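Local coordinates for protein 3-dehydroquinate dehydratase (Enterococcus faecalis, PDB 4PH6) that catalyses the cis-dehydration of 3-dehydroquinate to 3-dehydroshikimate through an imine intermediate, the third step of the chorismate pathway, at residues T29-Q41 against N66-K78. Residues are numbered along the deposited sequence; the frame is centred on the assembly and turned at random.
Sequences TAEDILAEATASQ and NLSQQVMERLGQK
Leu34 lies over one face of the Arg74 guanidinium, with CD1 3.8 Å above the plane and over its centre. This joins two neighbouring helices on the outside of the (beta/alpha)8 barrel of a type I dehydroquinase. Helices 30-40 and 61-73 follow adjacent parallel strands, 20-25 and 47-51. The segments 30-40 and 66-73 run nearly parallel and cross at -25°. The other branch of Leu34, CD2, reaches between Leu67 CD1, the CB of Gln70 and Val71 CG2. Deeper in, Ile33 CG2 meets Val71 CG2 at 3.6 Å. Ile33 and Leu67 also touch Trp50, a predicted 3-dehydroquinate-binding residue, so the packing extends from the helix pair to the strand beneath. Ala37, with its small side chain, sits close to Val71 and Leu75.

From just past the helix end, the Arg74 side chain runs back toward Gln70, extended from CG to NE. Its NH1 donates to Gln70 O at 2.7 Å, nearly in the guanidinium plane, and this bond helps fix the rotation of the group under Leu34. Thr38 OG1 lies against the aliphatic part of the arginine, 3.3 Å from Arg74 CD.

Contacts at the C-terminal ends are more polar. Gln41 NE2 makes a weak, bent bond to Arg74 O. Ser40 OG, with chi1 at 76°, turns back to Ala37 and donates to a lone pair of its carbonyl O. Leu75 CD2 packs against the same hydroxyl. Lys78 closes the type I' turn that starts at Leu75; its chain bends at chi4, and NZ donates to Ser40 O at 3.0 Å from above the carbonyl plane. One water ties this end together: it donates to Ser40 OG and Leu75 O and accepts from Lys78 NZ at 2.9 Å.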
# COMPACT_ATOMS: atom_id res chain seq x y z
N THR A 29 11.14 -9.77 31.26
CA THR A 29 11.40 -10.86 32.20
C THR A 29 11.35 -12.19 31.50
O THR A 29 10.63 -12.35 30.51
CB THR A 29 10.40 -10.91 33.35
OG1 THR A 29 9.11 -11.23 32.83
CG2 THR A 29 10.35 -9.58 34.08
N ALA A 30 12.10 -13.15 32.05
CA ALA A 30 12.26 -14.48 31.48
C ALA A 30 10.93 -15.18 31.38
O ALA A 30 10.59 -15.77 30.35
CB ALA A 30 13.24 -15.30 32.32
N GLU A 31 10.18 -15.09 32.48
CA GLU A 31 8.89 -15.74 32.62
C GLU A 31 7.88 -15.30 31.56
O GLU A 31 7.14 -16.12 31.03
CB GLU A 31 8.34 -15.45 34.01
CG GLU A 31 6.99 -16.06 34.28
CD GLU A 31 6.55 -15.84 35.70
OE1 GLU A 31 6.13 -14.71 36.03
OE2 GLU A 31 6.64 -16.80 36.49
N ASP A 32 7.87 -14.01 31.26
CA ASP A 32 7.00 -13.49 30.22
C ASP A 32 7.53 -13.81 28.82
O ASP A 32 6.75 -13.95 27.88
CB ASP A 32 6.83 -11.98 30.38
CG ASP A 32 5.88 -11.63 31.49
OD1 ASP A 32 6.01 -10.55 32.08
OD2 ASP A 32 4.99 -12.46 31.79
N ILE A 33 8.85 -13.94 28.69
CA ILE A 33 9.44 -14.30 27.41
C ILE A 33 9.06 -15.73 27.03
O ILE A 33 8.69 -16.00 25.89
CB ILE A 33 10.98 -14.12 27.43
CG1 ILE A 33 11.35 -12.64 27.29
CG2 ILE A 33 11.64 -14.92 26.31
CD1 ILE A 33 12.82 -12.33 27.54
N LEU A 34 9.10 -16.64 28.00
CA LEU A 34 8.67 -18.02 27.76
C LEU A 34 7.17 -18.10 27.46
O LEU A 34 6.76 -18.83 26.56
CB LEU A 34 9.01 -18.91 28.96
CG LEU A 34 10.51 -19.13 29.19
CD1 LEU A 34 10.79 -20.11 30.32
CD2 LEU A 34 11.17 -19.57 27.89
N ALA A 35 6.35 -17.35 28.20
CA ALA A 35 4.91 -17.36 27.96
C ALA A 35 4.60 -16.94 26.53
O ALA A 35 3.83 -17.62 25.83
CB ALA A 35 4.17 -16.47 28.96
N GLU A 36 5.20 -15.85 26.09
CA GLU A 36 4.95 -15.31 24.75
C GLU A 36 5.49 -16.24 23.66
O GLU A 36 5.00 -16.26 22.54
CB GLU A 36 5.54 -13.91 24.62
CG GLU A 36 4.89 -12.89 25.54
CD GLU A 36 5.27 -11.45 25.21
OE1 GLU A 36 5.92 -11.22 24.17
OE2 GLU A 36 4.92 -10.55 26.01
N ALA A 37 6.50 -17.03 24.00
CA ALA A 37 7.03 -18.03 23.09
C ALA A 37 5.98 -19.12 22.92
O ALA A 37 5.66 -19.53 21.80
CB ALA A 37 8.32 -18.60 23.61
N THR A 38 5.46 -19.59 24.04
CA THR A 38 4.42 -20.60 24.02
C THR A 38 3.19 -20.07 23.27
O THR A 38 2.62 -20.79 22.46
CB THR A 38 4.02 -21.06 25.44
OG1 THR A 38 5.11 -21.80 26.01
CG2 THR A 38 2.78 -21.94 25.40
N ALA A 39 2.84 -18.81 23.51
CA ALA A 39 1.72 -18.19 22.82
C ALA A 39 1.90 -18.14 21.30
O ALA A 39 0.91 -18.25 20.57
CB ALA A 39 1.47 -16.77 23.37
N SER A 40 3.14 -18.01 20.82
CA SER A 40 3.38 -17.96 19.37
C SER A 40 2.88 -19.23 18.66
O SER A 40 2.61 -19.21 17.45
CB SER A 40 4.86 -17.72 19.06
OG SER A 40 5.64 -18.89 19.25
N GLN A 41 2.73 -20.32 19.40
CA GLN A 41 2.32 -21.59 18.82
C GLN A 41 0.91 -21.54 18.25
O GLN A 41 0.55 -22.36 17.41
CB GLN A 41 2.41 -22.72 19.85
CG GLN A 41 3.82 -23.04 20.28
CD GLN A 41 3.89 -24.22 21.23
OE1 GLN A 41 3.32 -25.27 20.96
NE2 GLN A 41 4.58 -24.05 22.36
N ASN A 66 20.85 -20.20 27.82
CA ASN A 66 19.92 -21.17 28.41
C ASN A 66 18.48 -20.79 28.14
O ASN A 66 17.66 -21.62 27.75
CB ASN A 66 20.14 -21.29 29.91
CG ASN A 66 19.12 -22.20 30.57
OD1 ASN A 66 19.26 -23.43 30.56
ND2 ASN A 66 18.06 -21.61 31.14
N LEU A 67 18.18 -19.52 28.37
CA LEU A 67 16.86 -19.02 28.08
C LEU A 67 16.54 -19.25 26.61
O LEU A 67 15.40 -19.57 26.26
CB LEU A 67 16.76 -17.54 28.45
CG LEU A 67 15.36 -16.95 28.28
CD1 LEU A 67 14.32 -17.86 28.87
CD2 LEU A 67 15.28 -15.54 28.89
N SER A 68 17.53 -19.11 25.74
CA SER A 68 17.29 -19.28 24.30
C SER A 68 16.88 -20.73 24.01
O SER A 68 16.07 -20.98 23.12
CB SER A 68 18.51 -18.89 23.47
OG SER A 68 19.56 -19.82 23.63
N GLN A 69 17.42 -21.66 24.79
CA GLN A 69 17.06 -23.07 24.66
C GLN A 69 15.60 -23.33 25.02
O GLN A 69 14.88 -24.01 24.29
CB GLN A 69 17.98 -23.93 25.54
CG GLN A 69 19.22 -24.41 24.83
CD GLN A 69 18.90 -25.28 23.62
OE1 GLN A 69 17.88 -25.98 23.59
NE2 GLN A 69 19.77 -25.25 22.62
N GLN A 70 15.17 -22.77 26.14
CA GLN A 70 13.79 -22.88 26.61
C GLN A 70 12.76 -22.19 25.70
O GLN A 70 11.62 -22.64 25.58
CB GLN A 70 13.71 -22.31 28.02
CG GLN A 70 14.65 -23.03 28.98
CD GLN A 70 14.79 -22.32 30.30
OE1 GLN A 70 14.91 -21.10 30.35
NE2 GLN A 70 14.79 -23.09 31.38
N VAL A 71 13.18 -21.10 25.07
CA VAL A 71 12.36 -20.40 24.09
C VAL A 71 12.15 -21.27 22.85
O VAL A 71 11.03 -21.45 22.39
CB VAL A 71 12.99 -19.06 23.67
CG1 VAL A 71 12.48 -18.62 22.32
CG2 VAL A 71 12.73 -18.01 24.72
N MET A 72 13.24 -21.83 22.34
CA MET A 72 13.19 -22.73 21.18
C MET A 72 12.28 -23.94 21.40
O MET A 72 11.53 -24.33 20.51
CB MET A 72 14.59 -23.20 20.82
CG MET A 72 14.62 -24.19 19.68
SD MET A 72 14.34 -23.32 18.14
CE MET A 72 15.86 -22.35 18.03
N GLU A 73 12.36 -24.52 22.59
CA GLU A 73 11.57 -25.71 22.91
C GLU A 73 10.08 -25.47 22.79
O GLU A 73 9.33 -26.40 22.49
CB GLU A 73 11.89 -26.23 24.31
CG GLU A 73 13.30 -26.76 24.46
CD GLU A 73 13.55 -27.30 25.85
OE1 GLU A 73 12.90 -26.80 26.80
OE2 GLU A 73 14.37 -28.23 25.99
N ARG A 74 9.66 -24.22 23.04
CA ARG A 74 8.25 -23.83 23.00
C ARG A 74 7.79 -23.24 21.65
O ARG A 74 6.66 -22.77 21.53
CB ARG A 74 7.96 -22.80 24.11
CG ARG A 74 8.11 -23.32 25.54
CD ARG A 74 8.37 -22.18 26.54
NE ARG A 74 8.36 -22.63 27.93
CZ ARG A 74 9.36 -23.28 28.53
NH1 ARG A 74 10.48 -23.58 27.86
NH2 ARG A 74 9.25 -23.64 29.80
N LEU A 75 8.65 -23.24 20.63
CA LEU A 75 8.30 -22.50 19.41
C LEU A 75 7.52 -23.29 18.37
O LEU A 75 7.24 -22.76 17.31
CB LEU A 75 9.56 -21.94 18.75
CG LEU A 75 10.03 -20.61 19.33
CD1 LEU A 75 11.03 -19.94 18.41
CD2 LEU A 75 8.86 -19.68 19.55
N GLY A 76 7.16 -24.53 18.67
CA GLY A 76 6.39 -25.35 17.75
C GLY A 76 7.00 -25.47 16.36
O GLY A 76 6.29 -25.58 15.35
N GLN A 77 8.34 -25.41 16.33
CA GLN A 77 9.18 -25.59 15.15
C GLN A 77 9.12 -24.38 14.21
O GLN A 77 9.42 -24.49 13.02
CB GLN A 77 8.81 -26.89 14.41
CG GLN A 77 9.88 -27.45 13.47
CD GLN A 77 11.22 -27.81 14.14
OE1 GLN A 77 11.35 -27.84 15.36
NE2 GLN A 77 12.22 -28.08 13.31
N LYS A 78 8.77 -23.22 14.75
CA LYS A 78 8.95 -21.95 14.05
C LYS A 78 10.39 -21.44 14.22
O LYS A 78 10.93 -21.47 15.32
CB LYS A 78 7.97 -20.89 14.55
CG LYS A 78 6.51 -21.11 14.21
CD LYS A 78 5.71 -19.82 14.44
CE LYS A 78 4.21 -20.05 14.32
NZ LYS A 78 3.73 -20.99 15.33
O HOH W 1 5.23 -21.03 17.84
O HOH W 2 0.86 -20.72 14.37